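Local coordinates for acyl-CoA synthetase (AMP-forming)/AMP-acid ligase II-like protein (PDB 4GS5), which probably acts as an AMP-forming ligase that activates a carboxylic acid, possibly a medium-chain fatty acid, with ATP for transfer to coenzyme A, at residues A[166-171]-A[192-197]. Numbering follows the deposited sequence.
Sequences MQISDL and ALNGPE
Asn194 donates from ND2 to the backbone O of Ile168 (3.0 Å), tying the loop that follows strand 187-192 to the C-terminal end of helix 162-169 within the AMP-binding region of this ANL-superfamily enzyme. The bond is nearly straight, 163° at the hydrogen, and lies almost in the amide plane, yet ND2 sits above the carbonyl plane. Leu171 N reaches the same oxygen from the opposite face, so two donors grip this helix-end carbonyl. With chi1 at 59°, CG of Asn194 is tucked between its own backbone N and carbonyl carbon, and the buried amide lies across the Ile168 side chain, CG2 to ND2 3.7 Å. Beside it, the same methyl meets Leu193 CB at 3.9 Å, and both side chains also touch Leu155 and Val175. Farther out, ND2 bonds to Met173 O and OD1 accepts from Val175 N, fixing the amide's rotation. Replacement by alanine is likely to leave Ile168 O and Met173 O without this donor, Val175 N without its acceptor, and a gap beside Ile168 CG2. At the exposed margin Ser169 OG, hydrogen-bonded to Ala165 O, shares a water with Leu193 O, and a second water donates to Ser169 O (2.9 Å) while accepting from Gly195 N.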
HETATM    1  N   MSE A 166      -9.713 -12.791  -6.097  1.00 28.70           N
HETATM    2  CA  MSE A 166     -10.659 -13.903  -6.247  1.00 34.59           C
HETATM    3  C   MSE A 166     -10.006 -15.279  -6.079  1.00 31.69           C
HETATM    4  O   MSE A 166     -10.598 -16.180  -5.477  1.00 37.43           O
HETATM    5  CB  MSE A 166     -11.389 -13.832  -7.595  1.00 39.91           C
HETATM    6  CG  MSE A 166     -12.380 -12.680  -7.711  1.00 48.76           C
HETATM    7 SE   MSE A 166     -13.983 -12.945  -6.645  0.53 98.06          SE
HETATM    8  CE  MSE A 166     -14.292 -11.111  -6.062  1.00 78.06           C
ATOM      9  N   GLN A 167      -8.801 -15.444  -6.619  1.00 28.80           N
ATOM     10  CA  GLN A 167      -8.014 -16.673  -6.440  1.00 29.89           C
ATOM     11  C   GLN A 167      -7.605 -16.931  -4.986  1.00 27.97           C
ATOM     12  O   GLN A 167      -7.643 -18.070  -4.507  1.00 28.52           O
ATOM     13  CB  GLN A 167      -6.739 -16.626  -7.289  1.00 33.29           C
ATOM     14  CG  GLN A 167      -6.938 -17.010  -8.750  1.00 44.02           C
ATOM     15  CD  GLN A 167      -5.651 -16.905  -9.557  1.00 48.02           C
ATOM     16  OE1 GLN A 167      -5.116 -15.814  -9.755  1.00 47.15           O
ATOM     17  NE2 GLN A 167      -5.152 -18.039 -10.024  1.00 50.12           N
ATOM     18  N   ILE A 168      -7.188 -15.873  -4.301  1.00 23.52           N
ATOM     19  CA  ILE A 168      -6.780 -15.977  -2.909  1.00 23.78           C
ATOM     20  C   ILE A 168      -7.960 -16.367  -2.026  1.00 27.66           C
ATOM     21  O   ILE A 168      -7.799 -17.162  -1.102  1.00 26.24           O
ATOM     22  CB  ILE A 168      -6.138 -14.681  -2.415  1.00 24.04           C
ATOM     23  CG1 ILE A 168      -4.750 -14.523  -3.046  1.00 28.37           C
ATOM     24  CG2 ILE A 168      -6.033 -14.686  -0.892  1.00 23.48           C
ATOM     25  CD1 ILE A 168      -4.165 -13.137  -2.916  1.00 24.11           C
ATOM     26  N   SER A 169      -9.146 -15.835  -2.335  1.00 27.07           N
ATOM     27  CA  SER A 169     -10.361 -16.147  -1.584  1.00 33.02           C
ATOM     28  C   SER A 169     -10.657 -17.633  -1.562  1.00 34.24           C
ATOM     29  O   SER A 169     -11.309 -18.126  -0.648  1.00 31.75           O
ATOM     30  CB  SER A 169     -11.582 -15.438  -2.178  1.00 39.70           C
ATOM     31  OG  SER A 169     -11.526 -14.050  -1.923  1.00 50.38           O
ATOM     32  N   ASP A 170     -10.206 -18.344  -2.585  1.00 32.15           N
ATOM     33  CA  ASP A 170     -10.484 -19.769  -2.662  1.00 35.39           C
ATOM     34  C   ASP A 170      -9.387 -20.693  -2.130  1.00 32.90           C
ATOM     35  O   ASP A 170      -9.528 -21.920  -2.199  1.00 30.74           O
ATOM     36  CB  ASP A 170     -10.879 -20.168  -4.081  1.00 43.21           C
ATOM     37  CG  ASP A 170     -12.318 -20.600  -4.156  1.00 62.81           C
ATOM     38  OD1 ASP A 170     -12.588 -21.814  -3.998  1.00 66.71           O
ATOM     39  OD2 ASP A 170     -13.186 -19.716  -4.335  1.00 72.61           O
ATOM     40  N   LEU A 171      -8.311 -20.113  -1.600  1.00 29.52           N
ATOM     41  CA  LEU A 171      -7.215 -20.898  -1.043  1.00 29.10           C
ATOM     42  C   LEU A 171      -7.487 -21.261   0.413  1.00 28.26           C
ATOM     43  O   LEU A 171      -7.805 -20.400   1.213  1.00 29.84           O
ATOM     44  CB  LEU A 171      -5.891 -20.134  -1.137  1.00 30.66           C
ATOM     45  CG  LEU A 171      -5.362 -19.791  -2.528  1.00 31.53           C
ATOM     46  CD1 LEU A 171      -4.073 -18.951  -2.423  1.00 28.93           C
ATOM     47  CD2 LEU A 171      -5.117 -21.064  -3.312  1.00 36.19           C
ATOM     48  N   ALA A 192      -6.562  -9.023   6.191  1.00 18.22           N
ATOM     49  CA  ALA A 192      -6.807 -10.441   5.912  1.00 18.64           C
ATOM     50  C   ALA A 192      -7.452 -10.582   4.544  1.00 23.15           C
ATOM     51  O   ALA A 192      -8.494  -9.979   4.292  1.00 23.11           O
ATOM     52  CB  ALA A 192      -7.721 -11.068   7.017  1.00 26.47           C
ATOM     53  N   LEU A 193      -6.852 -11.368   3.652  1.00 20.93           N
ATOM     54  CA  LEU A 193      -7.389 -11.459   2.287  1.00 22.26           C
ATOM     55  C   LEU A 193      -8.278 -12.682   2.048  1.00 21.50           C
ATOM     56  O   LEU A 193      -8.868 -12.830   0.981  1.00 22.49           O
ATOM     57  CB  LEU A 193      -6.264 -11.432   1.240  1.00 20.75           C
ATOM     58  CG  LEU A 193      -5.393 -10.174   1.179  1.00 21.71           C
ATOM     59  CD1 LEU A 193      -4.217 -10.393   0.191  1.00 22.09           C
ATOM     60  CD2 LEU A 193      -6.206  -8.935   0.790  1.00 23.63           C
ATOM     61  N   ASN A 194      -8.361 -13.581   3.018  1.00 23.24           N
ATOM     62  CA  ASN A 194      -9.300 -14.704   2.894  1.00 22.29           C
ATOM     63  C   ASN A 194      -9.685 -15.222   4.273  1.00 25.02           C
ATOM     64  O   ASN A 194      -9.279 -14.657   5.284  1.00 23.72           O
ATOM     65  CB  ASN A 194      -8.738 -15.837   2.002  1.00 19.50           C
ATOM     66  CG  ASN A 194      -7.414 -16.400   2.523  1.00 24.08           C
ATOM     67  OD1 ASN A 194      -7.019 -16.141   3.660  1.00 23.15           O
ATOM     68  ND2 ASN A 194      -6.731 -17.181   1.690  1.00 22.36           N
ATOM     69  N   GLY A 195     -10.497 -16.273   4.316  1.00 25.91           N
ATOM     70  CA  GLY A 195     -11.011 -16.776   5.580  1.00 25.27           C
ATOM     71  C   GLY A 195     -12.224 -15.955   5.991  1.00 22.22           C
ATOM     72  O   GLY A 195     -12.546 -14.938   5.356  1.00 19.40           O
ATOM     73  N   PRO A 196     -12.890 -16.358   7.083  1.00 26.87           N
ATOM     74  CA  PRO A 196     -14.136 -15.664   7.411  1.00 25.47           C
ATOM     75  C   PRO A 196     -13.895 -14.230   7.889  1.00 28.35           C
ATOM     76  O   PRO A 196     -14.836 -13.457   7.902  1.00 25.36           O
ATOM     77  CB  PRO A 196     -14.749 -16.536   8.516  1.00 27.79           C
ATOM     78  CG  PRO A 196     -13.585 -17.216   9.156  1.00 25.89           C
ATOM     79  CD  PRO A 196     -12.576 -17.436   8.039  1.00 28.32           C
ATOM     80  N   GLU A 197     -12.664 -13.867   8.250  1.00 24.99           N
ATOM     81  CA  GLU A 197     -12.390 -12.492   8.659  1.00 23.55           C
ATOM     82  C   GLU A 197     -11.872 -11.584   7.534  1.00 26.19           C
ATOM     83  O   GLU A 197     -11.448 -10.461   7.801  1.00 25.54           O
ATOM     84  CB  GLU A 197     -11.405 -12.460   9.834  1.00 36.76           C
ATOM     85  CG  GLU A 197     -12.004 -12.959  11.123  1.00 49.32           C
ATOM     86  CD  GLU A 197     -11.317 -12.376  12.342  1.00 60.55           C
ATOM     87  OE1 GLU A 197     -10.074 -12.506  12.436  1.00 63.68           O
ATOM     88  OE2 GLU A 197     -12.022 -11.780  13.190  1.00 61.00           O
TER
HETATM   89  O   HOH W   1     -11.843 -12.914   0.556  1.00 36.54           O
HETATM   90  O   HOH W   2     -11.919 -16.921   1.877  1.00 43.71           O